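Side-chain contacts in ABC transporter, substrate binding protein (Polyamine) (Agrobacterium tumefaciens, PDB 4EUO), which binds gamma-aminobutyric acid as a periplasmic solute-binding protein and probably hands it to an ABC transporter for uptake: residues L76-S79 with V80-K83; G182-S185 with Q186-A190; G197-N201 with G202-A206; K235-D238 with A239-F243. All coordinates share one frame; numbering follows the deposited sequence.

Interaction 1: L76-S79 with V80-K83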
loop_
_atom_site.group_PDB
_atom_site.type_symbol
_atom_site.label_atom_id
_atom_site.label_comp_id
_atom_site.label_asym_id
_atom_site.label_seq_id
_atom_site.Cartn_x
_atom_site.Cartn_y
_atom_site.Cartn_z
ATOM N N LEU A 76 -16.577 12.569 2.477
ATOM C CA LEU A 76 -16.804 11.840 3.716
ATOM C C LEU A 76 -17.619 12.676 4.720
ATOM O O LEU A 76 -17.501 13.907 4.748
ATOM C CB LEU A 76 -15.487 11.379 4.368
ATOM C CG LEU A 76 -14.662 10.344 3.580
ATOM C CD1 LEU A 76 -13.542 9.819 4.454
ATOM C CD2 LEU A 76 -15.505 9.158 3.085
ATOM N N ASP A 77 -18.394 11.994 5.550
ATOM C CA ASP A 77 -19.219 12.681 6.561
ATOM C C ASP A 77 -18.394 12.778 7.842
ATOM O O ASP A 77 -18.321 11.821 8.619
ATOM C CB ASP A 77 -20.529 11.919 6.811
ATOM C CG ASP A 77 -21.492 12.627 7.747
ATOM O OD1 ASP A 77 -21.075 13.614 8.393
ATOM O OD2 ASP A 77 -22.647 12.165 7.863
ATOM N N PHE A 78 -17.763 13.942 8.055
ATOM C CA PHE A 78 -16.961 14.167 9.247
ATOM C C PHE A 78 -17.770 14.501 10.517
ATOM O O PHE A 78 -17.183 14.730 11.574
ATOM C CB PHE A 78 -15.798 15.122 8.996
ATOM C CG PHE A 78 -14.739 14.509 8.108
ATOM C CD1 PHE A 78 -13.865 13.550 8.606
ATOM C CD2 PHE A 78 -14.612 14.900 6.783
ATOM C CE1 PHE A 78 -12.885 12.976 7.780
ATOM C CE2 PHE A 78 -13.620 14.343 5.962
ATOM C CZ PHE A 78 -12.758 13.395 6.477
ATOM N N SER A 79 -19.100 14.425 10.434
ATOM C CA SER A 79 -19.927 14.535 11.641
ATOM C C SER A 79 -20.047 13.113 12.223
ATOM O O SER A 79 -20.410 12.937 13.385
ATOM C CB SER A 79 -21.302 15.131 11.327
ATOM O OG SER A 79 -22.184 14.189 10.736
ATOM N N VAL A 80 -19.714 12.085 11.395
ATOM C CA VAL A 80 -19.740 10.686 11.785
ATOM C C VAL A 80 -18.287 10.204 12.004
ATOM O O VAL A 80 -18.007 9.546 13.004
ATOM C CB VAL A 80 -20.488 9.838 10.725
ATOM C CG1 VAL A 80 -20.353 8.350 11.011
ATOM C CG2 VAL A 80 -21.969 10.237 10.665
ATOM N N ILE A 81 -17.395 10.468 11.032
ATOM C CA ILE A 81 -15.987 10.090 11.160
ATOM C C ILE A 81 -15.324 11.220 11.970
ATOM O O ILE A 81 -15.299 12.371 11.529
ATOM C CB ILE A 81 -15.351 9.892 9.759
ATOM C CG1 ILE A 81 -16.037 8.740 8.980
ATOM C CG2 ILE A 81 -13.830 9.641 9.874
ATOM C CD1 ILE A 81 -15.977 8.912 7.484
ATOM N N ASP A 82 -14.753 10.862 13.086
ATOM C CA ASP A 82 -14.084 11.810 13.973
ATOM C C ASP A 82 -12.625 11.884 13.595
ATOM O O ASP A 82 -11.871 10.970 13.906
ATOM C CB ASP A 82 -14.273 11.372 15.437
ATOM C CG ASP A 82 -13.543 12.245 16.457
ATOM O OD1 ASP A 82 -13.073 13.342 16.076
ATOM O OD2 ASP A 82 -13.423 11.815 17.623
ATOM N N LYS A 83 -12.230 12.972 12.947
ATOM C CA LYS A 83 -10.854 13.122 12.494
ATOM C C LYS A 83 -9.871 13.448 13.620
ATOM O O LYS A 83 -8.665 13.478 13.379
ATOM C CB LYS A 83 -10.745 14.128 11.327
ATOM C CG LYS A 83 -11.123 15.572 11.682
ATOM C CD LYS A 83 -10.832 16.565 10.551
ATOM C CE LYS A 83 -11.860 16.570 9.442
ATOM N NZ LYS A 83 -11.670 17.718 8.515
HETATM O O HOH W 1 -14.352 15.043 12.395
#

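Interaction 2: G182-S185 with Q186-A190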
loop_
_atom_site.group_PDB
_atom_site.type_symbol
_atom_site.label_atom_id
_atom_site.label_comp_id
_atom_site.label_asym_id
_atom_site.label_seq_id
_atom_site.Cartn_x
_atom_site.Cartn_y
_atom_site.Cartn_z
ATOM N N GLY A 182 -0.542 -8.236 -4.283
ATOM C CA GLY A 182 0.166 -8.738 -3.116
ATOM C C GLY A 182 0.482 -10.214 -3.143
ATOM O O GLY A 182 1.613 -10.613 -2.893
ATOM N N ALA A 183 -0.521 -11.033 -3.493
ATOM C CA ALA A 183 -0.293 -12.480 -3.518
ATOM C C ALA A 183 0.739 -12.876 -4.571
ATOM O O ALA A 183 1.568 -13.753 -4.316
ATOM C CB ALA A 183 -1.599 -13.219 -3.740
ATOM N N GLN A 184 0.743 -12.184 -5.727
ATOM C CA GLN A 184 1.766 -12.468 -6.729
ATOM C C GLN A 184 3.145 -12.092 -6.218
ATOM O O GLN A 184 4.103 -12.841 -6.479
ATOM C CB GLN A 184 1.477 -11.761 -8.040
ATOM C CG GLN A 184 2.554 -12.041 -9.078
ATOM C CD GLN A 184 2.117 -11.653 -10.437
ATOM O OE1 GLN A 184 1.559 -10.590 -10.668
ATOM N NE2 GLN A 184 2.471 -12.490 -11.410
ATOM N N SER A 185 3.281 -10.965 -5.451
ATOM C CA SER A 185 4.601 -10.669 -4.907
ATOM C C SER A 185 5.060 -11.751 -3.960
ATOM O O SER A 185 6.243 -12.125 -3.964
ATOM C CB SER A 185 4.632 -9.309 -4.223
ATOM O OG SER A 185 3.976 -9.301 -2.961
ATOM N N GLN A 186 4.112 -12.287 -3.172
ATOM C CA GLN A 186 4.443 -13.354 -2.241
ATOM C C GLN A 186 4.844 -14.634 -2.976
ATOM O O GLN A 186 5.822 -15.276 -2.599
ATOM C CB GLN A 186 3.241 -13.606 -1.333
ATOM C CG GLN A 186 3.011 -12.432 -0.348
ATOM C CD GLN A 186 1.688 -12.544 0.317
ATOM O OE1 GLN A 186 0.607 -12.599 -0.337
ATOM N NE2 GLN A 186 1.686 -12.483 1.649
ATOM N N GLN A 187 4.121 -14.969 -4.056
ATOM C CA GLN A 187 4.471 -16.165 -4.852
ATOM C C GLN A 187 5.858 -16.007 -5.455
ATOM O O GLN A 187 6.635 -16.960 -5.415
ATOM C CB GLN A 187 3.429 -16.317 -5.973
ATOM C CG GLN A 187 3.666 -17.513 -6.931
ATOM C CD GLN A 187 4.537 -17.075 -8.128
ATOM O OE1 GLN A 187 5.609 -17.631 -8.384
ATOM N NE2 GLN A 187 4.142 -16.029 -8.864
ATOM N N LEU A 188 6.156 -14.853 -6.055
ATOM C CA LEU A 188 7.437 -14.652 -6.696
ATOM C C LEU A 188 8.596 -14.791 -5.733
ATOM O O LEU A 188 9.587 -15.465 -6.069
ATOM C CB LEU A 188 7.475 -13.302 -7.411
ATOM C CG LEU A 188 6.618 -13.229 -8.660
ATOM C CD1 LEU A 188 6.487 -11.803 -9.151
ATOM C CD2 LEU A 188 7.160 -14.140 -9.773
ATOM N N ILE A 189 8.496 -14.201 -4.530
ATOM C CA ILE A 189 9.545 -14.308 -3.536
ATOM C C ILE A 189 9.617 -15.759 -3.035
ATOM O O ILE A 189 10.704 -16.362 -3.056
ATOM C CB ILE A 189 9.299 -13.322 -2.348
ATOM C CG1 ILE A 189 9.279 -11.832 -2.792
ATOM C CG2 ILE A 189 10.294 -13.604 -1.217
ATOM C CD1 ILE A 189 10.644 -11.310 -3.286
ATOM N N ALA A 190 8.485 -16.317 -2.559
ATOM C CA ALA A 190 8.507 -17.642 -1.945
ATOM C C ALA A 190 8.967 -18.754 -2.897
ATOM O O ALA A 190 9.651 -19.681 -2.441
ATOM C CB ALA A 190 7.139 -17.977 -1.343
#

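Interaction 3: G197-N201 with G202-A206. With ABU (gamma-amino-butanoic acid), chain E.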
loop_
_atom_site.group_PDB
_atom_site.type_symbol
_atom_site.label_atom_id
_atom_site.label_comp_id
_atom_site.label_asym_id
_atom_site.label_seq_id
_atom_site.Cartn_x
_atom_site.Cartn_y
_atom_site.Cartn_z
ATOM N N GLY A 197 13.094 -8.438 -4.155
ATOM C CA GLY A 197 12.454 -7.330 -4.821
ATOM C C GLY A 197 11.904 -6.344 -3.837
ATOM O O GLY A 197 12.054 -6.509 -2.620
ATOM N N SER A 198 11.265 -5.326 -4.397
ATOM C CA SER A 198 10.629 -4.261 -3.608
ATOM C C SER A 198 9.167 -4.627 -3.401
ATOM O O SER A 198 8.414 -4.696 -4.375
ATOM C CB SER A 198 10.734 -2.940 -4.330
ATOM O OG SER A 198 10.028 -1.989 -3.543
ATOM N N VAL A 199 8.781 -4.900 -2.167
ATOM C CA VAL A 199 7.468 -5.443 -1.860
ATOM C C VAL A 199 6.832 -4.722 -0.691
ATOM O O VAL A 199 7.514 -4.063 0.107
ATOM C CB VAL A 199 7.583 -6.970 -1.519
ATOM C CG1 VAL A 199 8.100 -7.752 -2.736
ATOM C CG2 VAL A 199 8.527 -7.190 -0.340
ATOM N N TRP A 200 5.509 -4.874 -0.544
ATOM C CA TRP A 200 4.784 -4.314 0.585
ATOM C C TRP A 200 5.238 -5.053 1.833
ATOM O O TRP A 200 5.226 -6.296 1.851
ATOM C CB TRP A 200 3.280 -4.478 0.376
ATOM C CG TRP A 200 2.687 -3.689 -0.742
ATOM C CD1 TRP A 200 3.009 -2.419 -1.112
ATOM C CD2 TRP A 200 1.575 -4.077 -1.558
ATOM N NE1 TRP A 200 2.175 -1.990 -2.137
ATOM C CE2 TRP A 200 1.274 -2.988 -2.414
ATOM C CE3 TRP A 200 0.796 -5.241 -1.646
ATOM C CZ2 TRP A 200 0.242 -3.040 -3.362
ATOM C CZ3 TRP A 200 -0.265 -5.272 -2.542
ATOM C CH2 TRP A 200 -0.515 -4.190 -3.407
ATOM N N ASN A 201 5.601 -4.319 2.908
ATOM C CA ASN A 201 6.210 -4.988 4.052
ATOM C C ASN A 201 5.338 -6.055 4.690
ATOM O O ASN A 201 5.840 -7.118 5.090
ATOM C CB ASN A 201 6.707 -3.971 5.077
ATOM C CG ASN A 201 5.595 -3.301 5.854
ATOM O OD1 ASN A 201 4.943 -2.356 5.369
ATOM N ND2 ASN A 201 5.323 -3.815 7.056
ATOM N N GLY A 202 4.054 -5.788 4.792
ATOM C CA GLY A 202 3.139 -6.703 5.443
ATOM C C GLY A 202 3.000 -8.010 4.689
ATOM O O GLY A 202 2.689 -9.044 5.296
ATOM N N ARG A 203 3.282 -8.022 3.382
ATOM C CA ARG A 203 3.218 -9.281 2.634
ATOM C C ARG A 203 4.349 -10.213 3.063
ATOM O O ARG A 203 4.169 -11.437 3.029
ATOM C CB ARG A 203 3.279 -9.002 1.148
ATOM C CG ARG A 203 2.056 -8.249 0.642
ATOM C CD ARG A 203 0.838 -9.173 0.565
ATOM N NE ARG A 203 -0.385 -8.395 0.337
ATOM C CZ ARG A 203 -1.538 -8.925 -0.055
ATOM N NH1 ARG A 203 -1.623 -10.222 -0.314
ATOM N NH2 ARG A 203 -2.595 -8.151 -0.271
ATOM N N MET A 204 5.485 -9.648 3.507
ATOM C CA MET A 204 6.591 -10.458 4.027
ATOM C C MET A 204 6.243 -10.939 5.440
ATOM O O MET A 204 6.481 -12.116 5.745
ATOM C CB MET A 204 7.890 -9.652 4.029
ATOM C CG MET A 204 8.338 -9.200 2.640
ATOM S SD MET A 204 8.580 -10.544 1.440
ATOM C CE MET A 204 6.969 -10.532 0.523
ATOM N N THR A 205 5.615 -10.087 6.268
ATOM C CA THR A 205 5.139 -10.515 7.584
ATOM C C THR A 205 4.192 -11.704 7.398
ATOM O O THR A 205 4.304 -12.705 8.130
ATOM C CB THR A 205 4.388 -9.375 8.264
ATOM O OG1 THR A 205 5.339 -8.334 8.499
ATOM C CG2 THR A 205 3.751 -9.794 9.585
ATOM N N ALA A 206 3.266 -11.636 6.424
ATOM C CA ALA A 206 2.314 -12.746 6.226
ATOM C C ALA A 206 2.986 -14.010 5.785
ATOM O O ALA A 206 2.604 -15.096 6.252
ATOM C CB ALA A 206 1.247 -12.328 5.250
HETATM N N ABU E . -1.427 -0.466 -1.281
HETATM C CD ABU E . -0.815 -1.327 -0.262
HETATM C CB ABU E . -1.467 -2.688 -0.215
HETATM C CG ABU E . -0.828 -3.507 0.853
HETATM C C ABU E . -1.283 -4.949 0.934
HETATM O O ABU E . -0.508 -5.802 1.600
HETATM O OXT ABU E . -2.323 -5.408 0.281
HETATM O O HOH W 2 6.853 -6.115 7.954
#

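Interaction 4: K235-D238 with A239-F243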
loop_
_atom_site.group_PDB
_atom_site.type_symbol
_atom_site.label_atom_id
_atom_site.label_comp_id
_atom_site.label_asym_id
_atom_site.label_seq_id
_atom_site.Cartn_x
_atom_site.Cartn_y
_atom_site.Cartn_z
ATOM N N LYS A 235 -25.035 2.718 -2.576
ATOM C CA LYS A 235 -26.431 2.702 -2.107
ATOM C C LYS A 235 -26.452 2.577 -0.591
ATOM O O LYS A 235 -27.526 2.595 0.022
ATOM C CB LYS A 235 -27.234 1.573 -2.783
ATOM C CG LYS A 235 -26.767 0.152 -2.520
ATOM C CD LYS A 235 -27.779 -0.916 -3.003
ATOM C CE LYS A 235 -28.906 -1.201 -2.018
ATOM N NZ LYS A 235 -28.426 -1.515 -0.632
ATOM N N ASN A 236 -25.247 2.437 0.026
ATOM C CA ASN A 236 -25.093 2.253 1.472
ATOM C C ASN A 236 -24.212 3.385 2.063
ATOM O O ASN A 236 -23.301 3.091 2.855
ATOM C CB ASN A 236 -24.491 0.856 1.746
ATOM C CG ASN A 236 -25.271 -0.309 1.158
ATOM O OD1 ASN A 236 -24.745 -1.198 0.438
ATOM N ND2 ASN A 236 -26.549 -0.353 1.485
ATOM N N LYS A 237 -24.476 4.652 1.687
ATOM C CA LYS A 237 -23.652 5.807 2.084
ATOM C C LYS A 237 -23.504 5.959 3.586
ATOM O O LYS A 237 -22.377 6.015 4.078
ATOM C CB LYS A 237 -24.107 7.109 1.434
ATOM C CG LYS A 237 -23.120 8.261 1.573
ATOM C CD LYS A 237 -23.570 9.455 0.789
ATOM C CE LYS A 237 -22.747 10.670 1.128
ATOM N NZ LYS A 237 -23.219 11.867 0.385
ATOM N N ASP A 238 -24.625 5.989 4.330
ATOM C CA ASP A 238 -24.521 6.146 5.783
ATOM C C ASP A 238 -23.758 4.995 6.427
ATOM O O ASP A 238 -22.906 5.235 7.283
ATOM C CB ASP A 238 -25.926 6.322 6.424
ATOM C CG ASP A 238 -26.626 7.603 6.009
ATOM O OD1 ASP A 238 -25.934 8.539 5.550
ATOM O OD2 ASP A 238 -27.867 7.681 6.166
ATOM N N ALA A 239 -24.011 3.762 5.984
ATOM C CA ALA A 239 -23.347 2.575 6.506
ATOM C C ALA A 239 -21.839 2.629 6.186
ATOM O O ALA A 239 -21.029 2.248 7.031
ATOM C CB ALA A 239 -23.962 1.312 5.919
ATOM N N ALA A 240 -21.480 3.160 4.997
ATOM C CA ALA A 240 -20.071 3.279 4.582
ATOM C C ALA A 240 -19.327 4.227 5.511
ATOM O O ALA A 240 -18.198 3.918 5.940
ATOM C CB ALA A 240 -20.001 3.771 3.149
ATOM N N MET A 241 -19.963 5.360 5.864
ATOM C CA MET A 241 -19.339 6.312 6.774
ATOM C C MET A 241 -19.151 5.710 8.152
ATOM O O MET A 241 -18.089 5.904 8.764
ATOM C CB MET A 241 -20.149 7.623 6.860
ATOM C CG MET A 241 -20.392 8.294 5.546
ATOM S SD MET A 241 -18.844 8.683 4.666
ATOM C CE MET A 241 -19.514 8.942 3.005
ATOM N N LYS A 242 -20.133 4.927 8.635
ATOM C CA LYS A 242 -20.007 4.245 9.917
ATOM C C LYS A 242 -18.899 3.205 9.887
ATOM O O LYS A 242 -18.183 3.003 10.883
ATOM C CB LYS A 242 -21.346 3.600 10.335
ATOM C CG LYS A 242 -22.412 4.620 10.727
ATOM C CD LYS A 242 -23.727 3.914 11.026
ATOM C CE LYS A 242 -24.834 4.899 11.309
ATOM N NZ LYS A 242 -26.141 4.210 11.454
ATOM N N PHE A 243 -18.733 2.532 8.722
ATOM C CA PHE A 243 -17.697 1.523 8.613
ATOM C C PHE A 243 -16.319 2.187 8.678
ATOM O O PHE A 243 -15.435 1.666 9.381
ATOM C CB PHE A 243 -17.861 0.730 7.304
ATOM C CG PHE A 243 -16.818 -0.358 7.156
ATOM C CD1 PHE A 243 -17.006 -1.606 7.726
ATOM C CD2 PHE A 243 -15.601 -0.098 6.532
ATOM C CE1 PHE A 243 -16.031 -2.603 7.619
ATOM C CE2 PHE A 243 -14.625 -1.094 6.422
ATOM C CZ PHE A 243 -14.825 -2.326 6.992
#

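Interaction 1: L76-S79 with V80-K83
Ile-81 spreads its two branches between Phe-78 and Leu-76 on one side of a turn that begins with an Asx turn at Asp-77. Its CG2 lies 4.0 Å from Phe-78 CE1, while its CD1 reaches Leu-76 CD1, also at 4.0 Å. A beta-branched chain suits this place because one residue can serve two apolar neighbours at once. The edge of the Phe-78 ring also runs close to a carbonyl, with Ile-81 O near the ring plane. One ring face is met by Lys-83, whose chain crosses it at about a right angle. Starting between its backbone N and carbonyl carbon (chi1 65°), Lys-83 bends again at chi3, which brings CE over the ring in a CH-pi contact and NZ over the face in a cation-pi contact. Lys-83 is modelled in two conformers, so this pairing, described for one, calls for caution. Beneath the side chains, Asp-77 O ties the turn together by accepting from Ile-81 N at 2.9 Å, almost perfectly straight, and from Val-80 N at 3.1 Å. The Asp-77 carboxylate is held as well: Ser-79 N and Ser-79 OG approach OD1 from the same face of its plane. Val-80 crosses Asp-77 at roughly a right angle, its CG2 3.5 Å from Asp-77 OD2. Water 1 donates to Phe-78 O and accepts from Lys-83 N, each bond 3.0 Å long.

Interaction 2: G182-S185 with Q186-A190
Gln-186 N donates to Gly-182 O at 3.0 Å, and the same carbonyl takes a second bond, 2.7 Å long, from Ser-185 OG. The hydroxyl reaches it because OG stands between the backbone N and carbonyl carbon of Ser-185 (chi1 74°), folded back against its own helix. Serine suits this buried place: its only polar side-chain atom is served by a backbone acceptor one turn earlier. The next three carbonyls each take one clear bond in the alpha-helical pattern: Ala-183 O from Gln-187 N at 2.8 Å, Gln-184 O from Leu-188 N at 2.9 Å, and Ser-185 O from Ile-189 N at 3.1 Å. The buried amide of Gln-186 looks outward for its partners. Its CG stays beside the backbone N (chi1 -70°), and the extended chain carries the amide out to helix 201-209, where NE2 donates to Arg-203 O, and to Thr-11 OG1 as well; OE1, satisfied elsewhere in the structure, passes 3.3 Å from Ala-183 CA. Through NE2 the glutamine thus joins its helix to helices 201-209 and 10-28. Gln-184 turns the other way: OE1 accepts from Ser-180 N just before the helix, and its CG lies side by side with Leu-188, 3.9 Å from Leu-188 CD1. The nearest atoms of Gly-182 and the bound ligand are about 5 Å apart. Between parallel strands 176-179 and 196-200, the whole forms the helix of a beta-alpha-beta unit in the ligand-binding alpha/beta fold of a periplasmic binding protein.

Interaction 3: G197-N201 with G202-A206
Trp-200 and Arg-203 meet the carboxylate end of gamma-aminobutyric acid, one with its ring face and the other edge-on, Trp-200 CE3 standing 3.9 Å from Arg-203 NE where strand 196-200 turns into helix 201-209. This is the tightly packed side. The ligand lies flat along one face of the indole, its CB over the centre of the ring, and its carboxylate carbon C comes within 3.3 Å of Trp-200 CE3. A broad aromatic suits a short, flexible aliphatic chain, which it can contact along its length. Arg-203 holds the carboxylate in a two-pronged grip: NE donates to ligand O at 2.9 Å, and NH2 to OXT at 2.8 Å with an N-H...O angle of 174°. Bending at chi2 (-74°) swings the guanidinium from the helix toward the ligand. The backbone assists, since Arg-203 N donates to Trp-200 O. On another flank, Val-199 CG2 presses 3.6 Å from Met-204 CG, the two chains crossing at about a right angle. The side round water 2 is looser. There Asn-201 ND2 donates to the water, and a hydrogen bond of 2.7 Å joins the water to OG1 of the partly exposed Thr-205. Asn-201 itself is firmly held by Gly-261 O and Ser-102 N, and its backbone O accepts from Thr-205 N. Tyr-262 and Thr-12 bind the ligand too. The chemistry implies recognition in at least three parts: Trp-200 gives the methylene chain an apolar face, Arg-203 probably balances the carboxylate charge, and the acidic Asp-226, which also bonds the ligand, is probably the counterpart of the amino end.

Interaction 4: K235-D238 with A239-F243
Lys-237 turns CG away from its backbone N (chi1 -168°), keeps the rest of its chain extended and runs past Met-241, which holds CG beside its own backbone N and folds at chi2 (-58°). The fold carries the methionine methyl back by one turn, so Met-241 CE lies 3.9 Å from Lys-237 CG and 4.1 Å from Lys-237 CE. The aliphatic part of the lysine thus packs on a flexible thioether, while its ammonium goes further to a salt bridge with Glu-74. Met-241 also touches Leu-76 and Asp-77, which makes a slender, adaptable side chain appropriate at this seam. The backbone below is the opening turn of helix 237-247. Asn-236, at the N-cap position, offers its backbone O to Ala-240 N at 2.8 Å; its side chain makes no capping bond. Met-241 N follows with Lys-237 O at 3.1 Å, and Lys-242 N with Asp-238 O, also at 3.1 Å. Asp-238 near the helix start probably suits the partial positive charge there; its carboxylate does not touch the Lys-242 ammonium, since OD2 and NZ are 6.6 Å apart. Small side chains mark the inward side, where Ala-239 meets Leu-3 and Ala-240 meets Val-56 and Val-230, probably letting the helix approach closely. This is the N-terminal end of an alpha helix lying against strands 3-6 and 56-60, as in the alpha/beta lobes of periplasmic binding proteins.

How the interactions relate
The four contacts fall into two touching pairs. Interactions 2 and 3 have centres 9 Å apart and lie on helix 182-190 and on the strand 196-200 and helix 201-209 that follow it; Gly-182 CA comes within 3.5 Å of Arg-203 CZ, so the helix start backs the residue that holds the ligand carboxylate. Interactions 1 and 4 have centres 11 Å apart and meet through Met-241, whose SD is 3.7 Å from Leu-76 CD2 and whose O is 3.5 Å from Ile-81 CG1. This second pair lies remote from interaction 3, with centres about 31 Å from it, on the opposite side of the chain's centre. Interaction 3 alone contains pocket residues.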